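Local coordinates for protein probable porin (Pseudomonas aeruginosa, PDB 4FSP) that probably forms a channel across the bacterial outer membrane as a beta-barrel porin of the OprD family, at residues Ser265-Ser269 with Tyr302-Phe306. Sequence-based numbering, arbitrary orientation.
Sequences SFSGS and YLVNF
Ser267 reaches off the barrel wall and takes the backbone N-H of Val304 on its hydroxyl: OG accepts from Val304 N at 2.7 Å, with an N-H...O angle of 160°. The torsion that sets this up holds OG anti to the Ser267 backbone N (chi1 -174°), on the side of the carbonyl carbon. The same oxygen is also hydrogen-bonded to Gln285 OE1 on the next strand, and Gln285 OE1 in turn receives Asn305 N, so serine and glutamine share out two successive loop amides.

Val304 spreads its branches over the strand on one flank of the bond. Its CG1 fits tightly, 3.2 Å from Ser267 OG and 3.6 Å from Gly268 N, with chi1 nearly eclipsed (-15°), while CG2 settles 3.5 Å from Gly268 O and 4.1 Å from Ser269 CB. On the other flank Leu303 sends a single methyl back to the strand: CD2 sits 3.7 Å from Ser265 OG and 4.0 Å from Ser267 CB.

Just beyond, the loop bends in an inverse gamma turn centred on Asn305, whose side-chain amide is held at OD1 by Gln321 NE2 and at ND2 by Ser319 OG. Alternate residues Ser265, Ser267 and Ser269 point their CB atoms at the loop. An inward-folded loop against the inner barrel wall, narrowing the lumen, is characteristic of porins; this one, held here by one serine hydroxyl, probably plays such a part.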
loop_
_atom_site.group_PDB
_atom_site.type_symbol
_atom_site.label_atom_id
_atom_site.label_comp_id
_atom_site.label_asym_id
_atom_site.label_seq_id
_atom_site.Cartn_x
_atom_site.Cartn_y
_atom_site.Cartn_z
ATOM N N SER A 265 12.773 -8.305 -10.097
ATOM C CA SER A 265 11.341 -8.349 -10.205
ATOM C C SER A 265 10.877 -7.480 -11.364
ATOM O O SER A 265 11.349 -6.345 -11.536
ATOM C CB SER A 265 10.756 -7.807 -8.880
ATOM O OG SER A 265 9.455 -7.292 -9.074
ATOM N N PHE A 266 9.958 -8.005 -12.163
ATOM C CA PHE A 266 9.212 -7.150 -13.073
ATOM C C PHE A 266 7.743 -7.306 -12.743
ATOM O O PHE A 266 7.280 -8.407 -12.449
ATOM C CB PHE A 266 9.410 -7.502 -14.564
ATOM C CG PHE A 266 8.458 -6.740 -15.483
ATOM C CD1 PHE A 266 8.790 -5.472 -15.974
ATOM C CD2 PHE A 266 7.211 -7.261 -15.804
ATOM C CE1 PHE A 266 7.891 -4.756 -16.795
ATOM C CE2 PHE A 266 6.310 -6.549 -16.619
ATOM C CZ PHE A 266 6.656 -5.300 -17.117
ATOM N N SER A 267 7.010 -6.207 -12.840
ATOM C CA SER A 267 5.601 -6.191 -12.513
ATOM C C SER A 267 5.018 -4.998 -13.243
ATOM O O SER A 267 5.461 -3.865 -13.053
ATOM C CB SER A 267 5.432 -6.011 -11.007
ATOM O OG SER A 267 4.075 -6.131 -10.625
ATOM N N GLY A 268 4.036 -5.245 -14.095
ATOM C CA GLY A 268 3.481 -4.180 -14.902
ATOM C C GLY A 268 2.037 -4.391 -15.290
ATOM O O GLY A 268 1.544 -5.520 -15.279
ATOM N N SER A 269 1.359 -3.302 -15.644
ATOM C CA SER A 269 -0.046 -3.373 -16.005
ATOM C C SER A 269 -0.394 -2.453 -17.140
ATOM O O SER A 269 0.265 -1.426 -17.371
ATOM C CB SER A 269 -0.950 -2.997 -14.826
ATOM O OG SER A 269 -0.764 -1.635 -14.456
ATOM N N TYR A 302 4.702 -3.658 -3.249
ATOM C CA TYR A 302 4.333 -2.815 -4.384
ATOM C C TYR A 302 4.387 -3.587 -5.707
ATOM O O TYR A 302 5.226 -3.304 -6.570
ATOM C CB TYR A 302 5.270 -1.615 -4.450
ATOM C CG TYR A 302 4.792 -0.503 -5.340
ATOM C CD1 TYR A 302 3.556 0.102 -5.129
ATOM C CD2 TYR A 302 5.581 -0.037 -6.387
ATOM C CE1 TYR A 302 3.113 1.157 -5.940
ATOM C CE2 TYR A 302 5.151 1.017 -7.207
ATOM C CZ TYR A 302 3.921 1.605 -6.978
ATOM O OH TYR A 302 3.494 2.644 -7.780
ATOM N N LEU A 303 3.489 -4.556 -5.876
ATOM C CA LEU A 303 3.483 -5.379 -7.091
ATOM C C LEU A 303 2.104 -5.319 -7.749
ATOM O O LEU A 303 1.095 -5.228 -7.042
ATOM C CB LEU A 303 3.827 -6.826 -6.728
ATOM C CG LEU A 303 5.216 -7.141 -6.153
ATOM C CD1 LEU A 303 5.254 -8.561 -5.598
ATOM C CD2 LEU A 303 6.265 -6.991 -7.245
ATOM N N VAL A 304 2.021 -5.368 -9.078
ATOM C CA VAL A 304 0.679 -5.316 -9.668
ATOM C C VAL A 304 -0.098 -6.614 -9.516
ATOM O O VAL A 304 -1.311 -6.586 -9.317
ATOM C CB VAL A 304 0.592 -4.755 -11.119
ATOM C CG1 VAL A 304 1.857 -4.040 -11.531
ATOM C CG2 VAL A 304 0.174 -5.815 -12.106
ATOM N N ASN A 305 0.589 -7.746 -9.577
ATOM C CA ASN A 305 -0.097 -9.027 -9.389
ATOM C C ASN A 305 -0.137 -9.404 -7.921
ATOM O O ASN A 305 0.407 -10.429 -7.510
ATOM C CB ASN A 305 0.526 -10.127 -10.254
ATOM C CG ASN A 305 0.153 -9.964 -11.713
ATOM O OD1 ASN A 305 -0.604 -9.042 -12.042
ATOM N ND2 ASN A 305 0.687 -10.834 -12.601
ATOM N N PHE A 306 -0.772 -8.543 -7.132
ATOM C CA PHE A 306 -0.916 -8.769 -5.699
ATOM C C PHE A 306 -2.395 -8.806 -5.442
ATOM O O PHE A 306 -3.096 -7.827 -5.711
ATOM C CB PHE A 306 -0.275 -7.623 -4.908
ATOM C CG PHE A 306 -0.699 -7.564 -3.465
ATOM C CD1 PHE A 306 -0.459 -8.632 -2.608
ATOM C CD2 PHE A 306 -1.326 -6.436 -2.963
ATOM C CE1 PHE A 306 -0.857 -8.577 -1.282
ATOM C CE2 PHE A 306 -1.717 -6.372 -1.642
ATOM C CZ PHE A 306 -1.483 -7.445 -0.795
#